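Local coordinates for protein predicted DNA-binding transcriptional regulator (Aliivibrio fischeri ES114, PDB 7DWN) that probably binds regulatory DNA and controls transcription as a tetrameric member of the LysR family, at residues 99-102 against 103-107; 149-152 against 153-156; 240-243 against 244-248. One frame throughout, in Å; residues are numbered along the deposited sequence.

Interaction 1 (99-102 against 103-107); sequences AAHS and LATSL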
ATOM      1  N   ALA A  99     -21.151   7.266  11.333  1.00 34.23           N
ATOM      2  CA  ALA A  99     -21.976   8.440  11.567  1.00 34.56           C
ATOM      3  C   ALA A  99     -21.142   9.560  12.167  1.00 37.75           C
ATOM      4  O   ALA A  99     -20.174   9.317  12.891  1.00 40.53           O
ATOM      5  CB  ALA A  99     -23.157   8.119  12.491  1.00 28.73           C
ATOM      6  N   ALA A 100     -21.530  10.791  11.847  1.00 33.85           N
ATOM      7  CA  ALA A 100     -21.010  11.939  12.569  1.00 33.65           C
ATOM      8  C   ALA A 100     -21.514  11.899  14.005  1.00 41.02           C
ATOM      9  O   ALA A 100     -22.654  11.504  14.267  1.00 43.91           O
ATOM     10  CB  ALA A 100     -21.435  13.238  11.886  1.00 31.64           C
ATOM     11  N   HIS A 101     -20.647  12.301  14.938  1.00 31.51           N
ATOM     12  CA  HIS A 101     -20.938  12.163  16.364  1.00 31.40           C
ATOM     13  C   HIS A 101     -22.266  12.819  16.732  1.00 26.18           C
ATOM     14  O   HIS A 101     -23.128  12.198  17.367  1.00 32.10           O
ATOM     15  CB  HIS A 101     -19.790  12.765  17.177  1.00 34.66           C
ATOM     16  CG  HIS A 101     -19.826  12.427  18.634  1.00 35.07           C
ATOM     17  ND1 HIS A 101     -20.788  12.917  19.490  1.00 31.61           N
ATOM     18  CD2 HIS A 101     -19.006  11.661  19.390  1.00 28.06           C
ATOM     19  CE1 HIS A 101     -20.565  12.459  20.709  1.00 34.68           C
ATOM     20  NE2 HIS A 101     -19.489  11.695  20.677  1.00 34.09           N
ATOM     21  N   SER A 102     -22.448  14.079  16.330  1.00 25.19           N
ATOM     22  CA  SER A 102     -23.690  14.784  16.628  1.00 30.29           C
ATOM     23  C   SER A 102     -24.884  14.096  15.981  1.00 33.90           C
ATOM     24  O   SER A 102     -25.927  13.912  16.621  1.00 41.54           O
ATOM     25  CB  SER A 102     -23.590  16.235  16.158  1.00 38.53           C
ATOM     26  OG  SER A 102     -24.670  17.013  16.634  1.00 65.21           O
ATOM     27  N   LEU A 103     -24.747  13.705  14.711  1.00 28.26           N
ATOM     28  CA  LEU A 103     -25.835  13.022  14.022  1.00 28.75           C
ATOM     29  C   LEU A 103     -26.160  11.694  14.682  1.00 33.73           C
ATOM     30  O   LEU A 103     -27.331  11.328  14.805  1.00 38.67           O
ATOM     31  CB  LEU A 103     -25.481  12.805  12.553  1.00 28.51           C
ATOM     32  CG  LEU A 103     -25.328  14.077  11.728  1.00 24.88           C
ATOM     33  CD1 LEU A 103     -25.071  13.732  10.274  1.00 30.25           C
ATOM     34  CD2 LEU A 103     -26.564  14.952  11.879  1.00 21.37           C
ATOM     35  N   ALA A 104     -25.139  10.951  15.105  1.00 36.04           N
ATOM     36  CA  ALA A 104     -25.404   9.680  15.760  1.00 38.37           C
ATOM     37  C   ALA A 104     -26.152   9.897  17.070  1.00 32.93           C
ATOM     38  O   ALA A 104     -27.210   9.301  17.297  1.00 27.82           O
ATOM     39  CB  ALA A 104     -24.095   8.922  15.978  1.00 54.26           C
ATOM     40  N   THR A 105     -25.650  10.801  17.918  1.00 30.36           N
ATOM     41  CA  THR A 105     -26.312  11.073  19.192  1.00 33.72           C
ATOM     42  C   THR A 105     -27.722  11.629  19.009  1.00 34.23           C
ATOM     43  O   THR A 105     -28.567  11.465  19.896  1.00 38.51           O
ATOM     44  CB  THR A 105     -25.474  12.045  20.026  1.00 35.92           C
ATOM     45  OG1 THR A 105     -25.260  13.255  19.289  1.00 44.29           O
ATOM     46  CG2 THR A 105     -24.130  11.427  20.386  1.00 22.93           C
ATOM     47  N   SER A 106     -27.997  12.294  17.884  1.00 32.63           N
ATOM     48  CA  SER A 106     -29.325  12.863  17.687  1.00 37.20           C
ATOM     49  C   SER A 106     -30.298  11.850  17.096  1.00 40.83           C
ATOM     50  O   SER A 106     -31.461  11.787  17.515  1.00 42.40           O
ATOM     51  CB  SER A 106     -29.242  14.100  16.790  1.00 32.75           C
ATOM     52  OG  SER A 106     -30.528  14.642  16.540  1.00 55.33           O
ATOM     53  N   LEU A 107     -29.846  11.052  16.129  1.00 33.10           N
ATOM     54  CA  LEU A 107     -30.711  10.186  15.334  1.00 34.91           C
ATOM     55  C   LEU A 107     -30.815   8.763  15.867  1.00 38.41           C
ATOM     56  O   LEU A 107     -31.902   8.180  15.824  1.00 35.51           O
ATOM     57  CB  LEU A 107     -30.213  10.140  13.884  1.00 22.55           C
ATOM     58  CG  LEU A 107     -30.101  11.468  13.128  1.00 29.94           C
ATOM     59  CD1 LEU A 107     -29.750  11.231  11.665  1.00 37.53           C
ATOM     60  CD2 LEU A 107     -31.389  12.262  13.252  1.00 33.38           C
TER
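The opening turn of a helix is held here by local bonds, with Ala-104 N, Thr-105 N and Ser-106 N reaching back to the carbonyls of Ala-100, His-101 and Ser-102. It is the strand-to-helix step of the beta-alpha-beta unit formed by strand 94-99, helix 101-114 and strand 123-128, within the effector-binding domain of this LysR-type regulator. Ala-100 occupies the N-cap position, and its carbonyl oxygen, Ala-100 O, accepts from Ala-104 N at 2.7 Å. The next helical bond runs from Thr-105 N to His-101 O at 2.9 Å. The hydroxyl of Thr-105 sits between its own backbone N and carbonyl carbon (chi1 57°), which turns Thr-105 OG1 back over the preceding turn, 2.8 Å from Ser-102 O and 3.1 Å from His-101 O; its one proton may serve either oxygen. On the inner side, Ala-99 CB meets Ala-104 CB at 3.7 Å, closing strand end onto helix, and both methyls also touch Val-126. Ser-102 N, near the helix start, donates to a sulfonate oxygen of a bound MES, probably a crystallisation additive, in keeping with an anion resting at a helix N-terminus. At the subunit interface the His-101 ring stacks on His-101 of the second subunit, while Thr-105 CG2 approaches the His-101 ring of its own chain obliquely, 3.7 Å from His-101 CE1.

Interaction 2 (149-152 against 153-156); sequences FDDD and ILRL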
ATOM      1  N   PHE A 149     -23.078  14.662   6.701  1.00 32.09           N
ATOM      2  CA  PHE A 149     -23.665  15.902   6.230  1.00 30.32           C
ATOM      3  C   PHE A 149     -23.541  16.008   4.712  1.00 34.81           C
ATOM      4  O   PHE A 149     -22.947  15.154   4.048  1.00 37.88           O
ATOM      5  CB  PHE A 149     -23.014  17.102   6.919  1.00 32.24           C
ATOM      6  CG  PHE A 149     -23.305  17.183   8.392  1.00 28.68           C
ATOM      7  CD1 PHE A 149     -24.495  17.730   8.849  1.00 24.23           C
ATOM      8  CD2 PHE A 149     -22.393  16.707   9.317  1.00 18.07           C
ATOM      9  CE1 PHE A 149     -24.767  17.801  10.202  1.00 29.57           C
ATOM     10  CE2 PHE A 149     -22.658  16.777  10.670  1.00 24.57           C
ATOM     11  CZ  PHE A 149     -23.847  17.325  11.114  1.00 27.46           C
ATOM     12  N   ASP A 150     -24.128  17.073   4.166  1.00 34.91           N
ATOM     13  CA  ASP A 150     -24.198  17.278   2.724  1.00 39.20           C
ATOM     14  C   ASP A 150     -22.816  17.202   2.091  1.00 30.96           C
ATOM     15  O   ASP A 150     -21.910  17.955   2.458  1.00 37.34           O
ATOM     16  CB  ASP A 150     -24.844  18.638   2.433  1.00 45.48           C
ATOM     17  CG  ASP A 150     -25.141  18.847   0.955  1.00 39.75           C
ATOM     18  OD1 ASP A 150     -25.183  17.852   0.200  1.00 41.95           O
ATOM     19  OD2 ASP A 150     -25.329  20.012   0.546  1.00 45.43           O
ATOM     20  N   ASP A 151     -22.658  16.285   1.138  1.00 34.96           N
ATOM     21  CA  ASP A 151     -21.379  16.052   0.477  1.00 37.80           C
ATOM     22  C   ASP A 151     -21.624  15.881  -1.014  1.00 49.45           C
ATOM     23  O   ASP A 151     -22.417  15.024  -1.415  1.00 45.50           O
ATOM     24  CB  ASP A 151     -20.678  14.818   1.053  1.00 36.62           C
ATOM     25  CG  ASP A 151     -19.339  14.548   0.401  1.00 52.73           C
ATOM     26  OD1 ASP A 151     -18.359  15.251   0.727  1.00 61.79           O
ATOM     27  OD2 ASP A 151     -19.266  13.630  -0.441  1.00 56.04           O
ATOM     28  N   ASP A 152     -20.934  16.685  -1.829  1.00 53.65           N
ATOM     29  CA  ASP A 152     -21.154  16.663  -3.272  1.00 54.94           C
ATOM     30  C   ASP A 152     -20.816  15.318  -3.902  1.00 52.63           C
ATOM     31  O   ASP A 152     -21.336  15.005  -4.978  1.00 51.90           O
ATOM     32  CB  ASP A 152     -20.336  17.769  -3.947  1.00 55.64           C
ATOM     33  CG  ASP A 152     -20.844  19.159  -3.612  1.00 62.22           C
ATOM     34  OD1 ASP A 152     -22.035  19.287  -3.259  1.00 62.22           O
ATOM     35  OD2 ASP A 152     -20.055  20.123  -3.708  1.00 63.97           O
ATOM     36  N   ILE A 153     -19.963  14.519  -3.268  1.00 46.40           N
ATOM     37  CA  ILE A 153     -19.588  13.218  -3.813  1.00 42.77           C
ATOM     38  C   ILE A 153     -20.542  12.127  -3.349  1.00 42.59           C
ATOM     39  O   ILE A 153     -21.041  11.336  -4.153  1.00 39.29           O
ATOM     40  CB  ILE A 153     -18.126  12.882  -3.439  1.00 44.38           C
ATOM     41  CG1 ILE A 153     -17.152  13.849  -4.118  1.00 52.21           C
ATOM     42  CG2 ILE A 153     -17.793  11.440  -3.801  1.00 46.12           C
ATOM     43  CD1 ILE A 153     -16.809  15.074  -3.287  1.00 59.83           C
ATOM     44  N   LEU A 154     -20.815  12.073  -2.043  1.00 33.04           N
ATOM     45  CA  LEU A 154     -21.662  11.022  -1.492  1.00 43.88           C
ATOM     46  C   LEU A 154     -23.124  11.173  -1.894  1.00 45.07           C
ATOM     47  O   LEU A 154     -23.862  10.183  -1.871  1.00 42.04           O
ATOM     48  CB  LEU A 154     -21.541  11.001   0.031  1.00 41.67           C
ATOM     49  CG  LEU A 154     -20.205  10.495   0.577  1.00 39.67           C
ATOM     50  CD1 LEU A 154     -20.043  10.897   2.031  1.00 32.65           C
ATOM     51  CD2 LEU A 154     -20.111   8.986   0.421  1.00 36.00           C
ATOM     52  N   ARG A 155     -23.554  12.378  -2.266  1.00 47.65           N
ATOM     53  CA  ARG A 155     -24.950  12.604  -2.618  1.00 51.70           C
ATOM     54  C   ARG A 155     -25.297  12.104  -4.016  1.00 53.72           C
ATOM     55  O   ARG A 155     -26.481  11.900  -4.311  1.00 47.80           O
ATOM     56  CB  ARG A 155     -25.274  14.096  -2.506  1.00 46.12           C
ATOM     57  CG  ARG A 155     -26.748  14.417  -2.344  1.00 41.79           C
ATOM     58  CD  ARG A 155     -26.983  15.920  -2.297  1.00 41.70           C
ATOM     59  NE  ARG A 155     -26.448  16.599  -3.476  1.00 48.28           N
ATOM     60  CZ  ARG A 155     -25.381  17.392  -3.468  1.00 44.32           C
ATOM     61  NH1 ARG A 155     -24.730  17.622  -2.336  1.00 45.68           N
ATOM     62  NH2 ARG A 155     -24.968  17.966  -4.590  1.00 52.59           N
ATOM     63  N   LEU A 156     -24.304  11.889  -4.870  1.00 50.40           N
ATOM     64  CA  LEU A 156     -24.497  11.536  -6.267  1.00 47.28           C
ATOM     65  C   LEU A 156     -24.141  10.077  -6.523  1.00 51.46           C
ATOM     66  O   LEU A 156     -23.517   9.421  -5.681  1.00 47.71           O
ATOM     67  CB  LEU A 156     -23.634  12.439  -7.160  1.00 43.68           C
ATOM     68  CG  LEU A 156     -23.970  13.930  -7.148  1.00 47.55           C
ATOM     69  CD1 LEU A 156     -22.999  14.703  -8.025  1.00 45.80           C
ATOM     70  CD2 LEU A 156     -25.399  14.153  -7.606  1.00 44.65           C
TER
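The guanidinium of Arg-155 is met at its edge by two carboxylates, those of Asp-150 and Asp-152, and the three side chains form a salt-bridge network. Asp-152 OD1 lies in the guanidinium plane, 3.3 Å from Arg-155 NH1, and uses its anti lone pair; a weaker bond joins the same oxygen to Arg-155 NH2. Asp-150 OD1 comes closer, 2.6 Å from Arg-155 NH1, tilted somewhat from the guanidinium plane and met on its syn side, but this shorter bond is markedly bent and the longer one to Asp-152 straighter. Neither carboxylate is coplanar with the guanidinium: the planes stand 58° apart for Asp-150 and 85° for Asp-152. A bend at chi3 (56°) swings the end of Arg-155 round to both acids, and two negative groups so near would be expected to stabilise its positive charge.

The network lies in the first half of the loop between strand 145-149 and strand 160-174, where Ile-153 to Leu-156 make a type I beta turn. Asp-151 OD2 accepts Leu-154 N at 2.7 Å through its anti lone pair. A weak bond from Ile-153 N to Asp-151 OD2, 3.0 Å, closes an Asx turn. Arg-155 N donates to Asp-151 O at 3.0 Å. Leu-154, buried against Leu-138 and Tyr-271, lays Leu-154 CG 3.4 Å from Asp-151 OD2.

Interaction 3 (240-243 against 244-248); sequences LPAY and SIQEE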
ATOM      1  N   LEU A 240     -24.005  26.831  16.157  1.00 32.93           N
ATOM      2  CA  LEU A 240     -24.295  25.461  16.527  1.00 33.00           C
ATOM      3  C   LEU A 240     -25.518  24.949  15.780  1.00 41.67           C
ATOM      4  O   LEU A 240     -26.448  25.720  15.515  1.00 42.58           O
ATOM      5  CB  LEU A 240     -24.533  25.343  18.037  1.00 33.29           C
ATOM      6  CG  LEU A 240     -23.371  25.841  18.898  1.00 38.83           C
ATOM      7  CD1 LEU A 240     -23.668  25.666  20.379  1.00 41.06           C
ATOM      8  CD2 LEU A 240     -22.099  25.111  18.512  1.00 33.43           C
ATOM      9  N   PRO A 241     -25.535  23.672  15.401  1.00 46.96           N
ATOM     10  CA  PRO A 241     -26.735  23.111  14.775  1.00 44.80           C
ATOM     11  C   PRO A 241     -27.904  23.144  15.746  1.00 47.75           C
ATOM     12  O   PRO A 241     -27.754  22.877  16.940  1.00 43.68           O
ATOM     13  CB  PRO A 241     -26.322  21.677  14.427  1.00 42.88           C
ATOM     14  CG  PRO A 241     -25.182  21.376  15.342  1.00 51.42           C
ATOM     15  CD  PRO A 241     -24.455  22.678  15.512  1.00 43.76           C
ATOM     16  N   ALA A 242     -29.079  23.484  15.218  1.00 39.53           N
ATOM     17  CA  ALA A 242     -30.219  23.753  16.085  1.00 35.27           C
ATOM     18  C   ALA A 242     -30.692  22.502  16.814  1.00 33.29           C
ATOM     19  O   ALA A 242     -31.230  22.605  17.922  1.00 36.89           O
ATOM     20  CB  ALA A 242     -31.358  24.366  15.274  1.00 51.09           C
ATOM     21  N   TYR A 243     -30.492  21.318  16.230  1.00 30.48           N
ATOM     22  CA  TYR A 243     -30.961  20.096  16.877  1.00 35.05           C
ATOM     23  C   TYR A 243     -30.152  19.744  18.119  1.00 46.57           C
ATOM     24  O   TYR A 243     -30.596  18.910  18.916  1.00 59.50           O
ATOM     25  CB  TYR A 243     -30.938  18.923  15.893  1.00 31.00           C
ATOM     26  CG  TYR A 243     -29.576  18.610  15.311  1.00 39.01           C
ATOM     27  CD1 TYR A 243     -28.644  17.869  16.029  1.00 36.84           C
ATOM     28  CD2 TYR A 243     -29.228  19.037  14.035  1.00 40.32           C
ATOM     29  CE1 TYR A 243     -27.405  17.578  15.505  1.00 36.16           C
ATOM     30  CE2 TYR A 243     -27.987  18.746  13.499  1.00 42.35           C
ATOM     31  CZ  TYR A 243     -27.078  18.018  14.241  1.00 39.15           C
ATOM     32  OH  TYR A 243     -25.842  17.720  13.718  1.00 34.64           O
ATOM     33  N   SER A 244     -28.985  20.356  18.307  1.00 42.46           N
ATOM     34  CA  SER A 244     -28.114  20.031  19.427  1.00 40.20           C
ATOM     35  C   SER A 244     -28.263  20.983  20.605  1.00 43.19           C
ATOM     36  O   SER A 244     -27.653  20.742  21.653  1.00 43.90           O
ATOM     37  CB  SER A 244     -26.650  20.019  18.972  1.00 38.65           C
ATOM     38  OG  SER A 244     -26.159  21.338  18.796  1.00 39.08           O
ATOM     39  N   ILE A 245     -29.046  22.052  20.468  1.00 46.06           N
ATOM     40  CA  ILE A 245     -29.167  23.050  21.526  1.00 56.40           C
ATOM     41  C   ILE A 245     -30.632  23.379  21.780  1.00 67.03           C
ATOM     42  O   ILE A 245     -30.956  24.479  22.242  1.00 67.00           O
ATOM     43  CB  ILE A 245     -28.382  24.327  21.175  1.00 54.92           C
ATOM     44  CG1 ILE A 245     -28.856  24.889  19.833  1.00 49.80           C
ATOM     45  CG2 ILE A 245     -26.885  24.051  21.156  1.00 51.81           C
ATOM     46  CD1 ILE A 245     -28.299  26.252  19.512  1.00 48.99           C
ATOM     47  N   GLN A 246     -31.528  22.435  21.487  1.00 73.73           N
ATOM     48  CA  GLN A 246     -32.955  22.712  21.632  1.00 75.18           C
ATOM     49  C   GLN A 246     -33.346  22.893  23.093  1.00 75.82           C
ATOM     50  O   GLN A 246     -34.117  23.799  23.425  1.00 74.61           O
ATOM     51  CB  GLN A 246     -33.779  21.598  20.987  1.00 71.85           C
ATOM     52  CG  GLN A 246     -33.802  21.646  19.468  1.00 73.98           C
ATOM     53  CD  GLN A 246     -34.300  22.976  18.929  1.00 81.61           C
ATOM     54  OE1 GLN A 246     -35.192  23.601  19.505  1.00 87.50           O
ATOM     55  NE2 GLN A 246     -33.722  23.416  17.819  1.00 80.56           N
ATOM     56  N   GLU A 247     -32.825  22.046  23.984  1.00 81.36           N
ATOM     57  CA  GLU A 247     -33.164  22.180  25.398  1.00 88.75           C
ATOM     58  C   GLU A 247     -32.495  23.401  26.016  1.00 88.77           C
ATOM     59  O   GLU A 247     -33.087  24.071  26.869  1.00 90.06           O
ATOM     60  CB  GLU A 247     -32.782  20.911  26.158  1.00 94.97           C
ATOM     61  CG  GLU A 247     -33.736  19.754  25.921  1.00101.55           C
ATOM     62  CD  GLU A 247     -33.249  18.454  26.528  1.00106.42           C
ATOM     63  OE1 GLU A 247     -32.305  18.491  27.345  1.00108.29           O
ATOM     64  OE2 GLU A 247     -33.809  17.392  26.182  1.00108.07           O
ATOM     65  N   GLU A 248     -31.263  23.706  25.601  1.00 84.39           N
ATOM     66  CA  GLU A 248     -30.597  24.904  26.101  1.00 83.74           C
ATOM     67  C   GLU A 248     -31.332  26.164  25.657  1.00 80.16           C
ATOM     68  O   GLU A 248     -31.470  27.118  26.433  1.00 88.69           O
ATOM     69  CB  GLU A 248     -29.140  24.936  25.634  1.00 83.23           C
ATOM     70  CG  GLU A 248     -28.235  23.905  26.302  1.00 82.35           C
ATOM     71  CD  GLU A 248     -28.502  22.488  25.832  1.00 79.74           C
ATOM     72  OE1 GLU A 248     -28.277  21.545  26.619  1.00 79.66           O
ATOM     73  OE2 GLU A 248     -28.941  22.318  24.676  1.00 79.24           O
TER
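Pro-241 O takes two bonds from Ser-244, where strand 238-241 of the effector-binding domain passes through a short 3-10 turn into helix 246-250. Ser-244 OG donates to Pro-241 O at 2.9 Å, and Ser-244 N reaches the same oxygen, Pro-241 O, at 3.1 Å from well above the carbonyl plane. Lying between its backbone N and carbonyl carbon (chi1 75°), the serine hydroxyl is turned back to Pro-241 O, where it joins the main-chain N of the same residue; Ser-244 OG also rests 3.6 Å from Pro-241 CG.

One residue on, Ala-242 O accepts two weak hydrogen bonds. Ile-245 N, at the N-cap position of the helix, lies 3.4 Å from Ala-242 O, while the side-chain amide of Gln-246 folds over the turn to place Gln-246 NE2 2.6 Å from Ala-242 O with a bent N-H angle of 129°. The fold at chi2 (-56°) gives Gln-246 this hooked shape.

Farther out, Thr-224 of helix 224-232 touches Pro-241 and Ser-244, and Lys-228 of that helix donates to the main-chain oxygen of Ser-244. The Tyr-243 ring is directed toward helix 101-114, where it packs on Leu-103 and Ser-106. The side chains of Leu-240 and Ile-245 both pack on Val-172 of strand 160-174 and cross at about a right angle, with Leu-240 CD1 3.7 Å from Ile-245 CG2.

All three contacts are local and lie in the same domain, yet their chemistry follows their place. Interactions 1 and 3 are partly buried and each joins a strand end to a following helix, combining main-chain and hydroxyl bonds with apolar packing; interaction 2 is a surface loop held by a salt-bridge network together with main-chain amides bound to a carboxylate and a carbonyl. Interaction 1 also faces a second subunit, whereas the others touch no other chain of the assembly. They converge at Tyr-243, whose OH probably hydrogen-bonds Ser-102 OG (3.2 Å) and lies 3.3 Å from Phe-149 CZ. Phe-149 CZ in turn packs on Leu-103 CG at 3.6 Å, joining interactions 1 and 2.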